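Local coordinates for protein glutathione S-transferase (Ceriporiopsis subvermispora, PDB 6J3E) that probably transfers glutathione to electrophilic substrates, as a serine-type glutathione S-transferase from a fungus, at residues 113-118 and 209-214. Sequence-based numbering, arbitrary orientation.
Sequences AAFNFA and ITIVGW. With EDO (1,2-ethanediol), chain K.
Phe-115 and Thr-210 face each other from two helices of the all-helical C-terminal domain of the glutathione S-transferase fold, 109-136 and 206-222, which here run in broadly the same direction with the CA atoms of this pair 9.6 Å apart. At that spacing the backbones do not touch, and the example illustrates how one long aromatic side chain can span the gap between two helices. With CG anti to the backbone N (chi1 162°), the phenyl group of Phe-115 reaches across and presents its rim rather than a face. Its CE2 lies 3.8 Å from Thr-210 CB, which sits in the ring plane, while CG2 of the same threonine packs against CE2 at 3.9 Å. The neighbouring corner, CZ, meets Ile-211 CG1 at 4.1 Å, the isoleucine chain crossing the phenylalanine at about a right angle. Phe-199 adds an edge-to-face contact with the Phe-115 ring.

Beside this apolar contact runs a polar link. No direct hydrogen bond joins the segments, but a water donates to Asn-116 OD1 and to Thr-210 OG1, while the buried threonine hydroxyl is also hydrogen-bonded to Tyr-206 O, one turn earlier. Thr-210 lies about 4 Å, side chain to side chain, from Lys-26, which binds glutathione in another structure of this protein, so the contact is close to the glutathione site, although none is bound here. At the subunit interface, 1,2-ethanediol, probably from the crystallisation liquor, is hydrogen-bonded to Gln-184 and Trp-188 of the second subunit; Asn-116 ND2 gives its O2 a weak, bent bond of 3.2 Å, with an N-H...O angle of 126°.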
ATOM      1  N   ALA A 113      -7.792   2.158  -2.936  1.00 47.34           N
ATOM      2  CA  ALA A 113      -7.957   1.546  -1.623  1.00 50.28           C
ATOM      3  C   ALA A 113      -6.660   0.909  -1.163  1.00 52.68           C
ATOM      4  O   ALA A 113      -6.325   0.955   0.028  1.00 50.57           O
ATOM      5  CB  ALA A 113      -9.072   0.505  -1.652  1.00 48.18           C
ATOM      6  N   ALA A 114      -5.913   0.311  -2.100  1.00 45.25           N
ATOM      7  CA  ALA A 114      -4.605  -0.220  -1.754  1.00 46.45           C
ATOM      8  C   ALA A 114      -3.638   0.911  -1.428  1.00 49.60           C
ATOM      9  O   ALA A 114      -2.830   0.802  -0.500  1.00 47.98           O
ATOM     10  CB  ALA A 114      -4.069  -1.082  -2.890  1.00 48.35           C
ATOM     11  N   PHE A 115      -3.712   2.017  -2.167  1.00 48.87           N
ATOM     12  CA  PHE A 115      -2.832   3.131  -1.858  1.00 44.42           C
ATOM     13  C   PHE A 115      -3.083   3.631  -0.446  1.00 47.59           C
ATOM     14  O   PHE A 115      -2.139   3.917   0.298  1.00 47.59           O
ATOM     15  CB  PHE A 115      -3.023   4.254  -2.879  1.00 44.77           C
ATOM     16  CG  PHE A 115      -2.486   5.582  -2.420  1.00 47.43           C
ATOM     17  CD1 PHE A 115      -1.152   5.916  -2.622  1.00 46.07           C
ATOM     18  CD2 PHE A 115      -3.311   6.504  -1.770  1.00 47.66           C
ATOM     19  CE1 PHE A 115      -0.653   7.145  -2.198  1.00 45.24           C
ATOM     20  CE2 PHE A 115      -2.810   7.742  -1.346  1.00 45.26           C
ATOM     21  CZ  PHE A 115      -1.482   8.052  -1.554  1.00 43.08           C
ATOM     22  N   ASN A 116      -4.353   3.720  -0.046  1.00 50.53           N
ATOM     23  CA  ASN A 116      -4.670   4.210   1.292  1.00 48.93           C
ATOM     24  C   ASN A 116      -3.923   3.407   2.353  1.00 51.67           C
ATOM     25  O   ASN A 116      -3.268   3.975   3.236  1.00 51.01           O
ATOM     26  CB  ASN A 116      -6.181   4.154   1.542  1.00 49.98           C
ATOM     27  CG  ASN A 116      -6.552   4.744   2.892  1.00 56.57           C
ATOM     28  OD1 ASN A 116      -6.463   5.954   3.081  1.00 52.24           O
ATOM     29  ND2 ASN A 116      -6.931   3.888   3.848  1.00 51.86           N
ATOM     30  N   PHE A 117      -4.000   2.074   2.267  1.00 50.96           N
ATOM     31  CA  PHE A 117      -3.226   1.220   3.159  1.00 48.38           C
ATOM     32  C   PHE A 117      -1.736   1.543   3.098  1.00 48.89           C
ATOM     33  O   PHE A 117      -1.116   1.812   4.134  1.00 49.68           O
ATOM     34  CB  PHE A 117      -3.461  -0.242   2.819  1.00 47.63           C
ATOM     35  CG  PHE A 117      -2.723  -1.183   3.710  1.00 45.65           C
ATOM     36  CD1 PHE A 117      -3.021  -1.258   5.053  1.00 53.27           C
ATOM     37  CD2 PHE A 117      -1.727  -1.994   3.211  1.00 49.18           C
ATOM     38  CE1 PHE A 117      -2.334  -2.124   5.880  1.00 53.93           C
ATOM     39  CE2 PHE A 117      -1.047  -2.875   4.036  1.00 49.56           C
ATOM     40  CZ  PHE A 117      -1.354  -2.941   5.367  1.00 48.62           C
ATOM     41  N   ALA A 118      -1.147   1.523   1.891  1.00 44.69           N
ATOM     42  CA  ALA A 118       0.285   1.779   1.745  1.00 46.49           C
ATOM     43  C   ALA A 118       0.664   3.099   2.390  1.00 51.99           C
ATOM     44  O   ALA A 118       1.674   3.200   3.103  1.00 47.71           O
ATOM     45  CB  ALA A 118       0.687   1.791   0.270  1.00 45.39           C
ATOM     46  N   ILE A 209      -4.940  14.114  -3.211  1.00 52.73           N
ATOM     47  CA  ILE A 209      -5.620  14.832  -2.144  1.00 51.96           C
ATOM     48  C   ILE A 209      -5.219  14.249  -0.806  1.00 49.14           C
ATOM     49  O   ILE A 209      -5.011  14.978   0.170  1.00 48.46           O
ATOM     50  CB  ILE A 209      -7.144  14.785  -2.370  1.00 49.55           C
ATOM     51  CG1 ILE A 209      -7.492  15.490  -3.672  1.00 47.91           C
ATOM     52  CG2 ILE A 209      -7.901  15.409  -1.198  1.00 51.64           C
ATOM     53  CD1 ILE A 209      -8.938  15.358  -4.081  1.00 54.31           C
ATOM     54  N   THR A 210      -5.049  12.922  -0.758  1.00 49.45           N
ATOM     55  CA  THR A 210      -4.637  12.265   0.481  1.00 49.54           C
ATOM     56  C   THR A 210      -3.317  12.827   0.989  1.00 53.76           C
ATOM     57  O   THR A 210      -3.155  13.084   2.189  1.00 55.93           O
ATOM     58  CB  THR A 210      -4.512  10.761   0.256  1.00 49.92           C
ATOM     59  OG1 THR A 210      -5.793  10.212  -0.078  1.00 53.31           O
ATOM     60  CG2 THR A 210      -3.978  10.077   1.495  1.00 42.05           C
ATOM     61  N   ILE A 211      -2.362  13.033   0.088  1.00 53.33           N
ATOM     62  CA  ILE A 211      -1.040  13.473   0.507  1.00 55.65           C
ATOM     63  C   ILE A 211      -1.098  14.906   1.026  1.00 50.66           C
ATOM     64  O   ILE A 211      -0.595  15.210   2.111  1.00 54.04           O
ATOM     65  CB  ILE A 211      -0.038  13.298  -0.652  1.00 50.57           C
ATOM     66  CG1 ILE A 211       0.011  11.818  -1.055  1.00 50.71           C
ATOM     67  CG2 ILE A 211       1.328  13.766  -0.252  1.00 48.76           C
ATOM     68  CD1 ILE A 211       0.823  11.534  -2.277  1.00 48.21           C
ATOM     69  N   VAL A 212      -1.744  15.802   0.281  1.00 53.68           N
ATOM     70  CA  VAL A 212      -1.752  17.194   0.721  1.00 54.99           C
ATOM     71  C   VAL A 212      -2.586  17.341   1.986  1.00 51.86           C
ATOM     72  O   VAL A 212      -2.348  18.247   2.793  1.00 52.76           O
ATOM     73  CB  VAL A 212      -2.240  18.121  -0.412  1.00 51.58           C
ATOM     74  CG1 VAL A 212      -1.215  18.138  -1.550  1.00 52.48           C
ATOM     75  CG2 VAL A 212      -3.588  17.664  -0.911  1.00 51.34           C
ATOM     76  N   GLY A 213      -3.560  16.455   2.191  1.00 55.68           N
ATOM     77  CA  GLY A 213      -4.269  16.457   3.457  1.00 54.45           C
ATOM     78  C   GLY A 213      -3.320  16.320   4.632  1.00 53.90           C
ATOM     79  O   GLY A 213      -3.336  17.130   5.568  1.00 50.31           O
ATOM     80  N   TRP A 214      -2.462  15.303   4.588  1.00 45.62           N
ATOM     81  CA  TRP A 214      -1.603  15.071   5.734  1.00 48.14           C
ATOM     82  C   TRP A 214      -0.460  16.075   5.768  1.00 50.87           C
ATOM     83  O   TRP A 214      -0.026  16.466   6.856  1.00 52.35           O
ATOM     84  CB  TRP A 214      -1.098  13.623   5.725  1.00 48.91           C
ATOM     85  CG  TRP A 214      -2.190  12.644   6.030  1.00 50.78           C
ATOM     86  CD1 TRP A 214      -3.131  12.159   5.152  1.00 51.25           C
ATOM     87  CD2 TRP A 214      -2.486  12.047   7.301  1.00 49.32           C
ATOM     88  NE1 TRP A 214      -3.992  11.303   5.802  1.00 50.83           N
ATOM     89  CE2 TRP A 214      -3.622  11.216   7.120  1.00 55.02           C
ATOM     90  CE3 TRP A 214      -1.914  12.137   8.571  1.00 50.67           C
ATOM     91  CZ2 TRP A 214      -4.188  10.477   8.170  1.00 52.11           C
ATOM     92  CZ3 TRP A 214      -2.472  11.403   9.607  1.00 53.00           C
ATOM     93  CH2 TRP A 214      -3.603  10.583   9.400  1.00 53.45           C
TER
HETATM   94  C1  EDO K 304      -6.741  -1.359   5.154  1.00 62.22           C
HETATM   95  O1  EDO K 304      -6.958  -2.469   4.266  1.00 52.99           O
HETATM   96  C2  EDO K 304      -6.921  -0.015   4.439  1.00 62.71           C
HETATM   97  O2  EDO K 304      -6.279   1.054   5.156  1.00 58.10           O
HETATM   98  O   HOH W   1      -6.214   7.717   0.711  1.00 53.54           O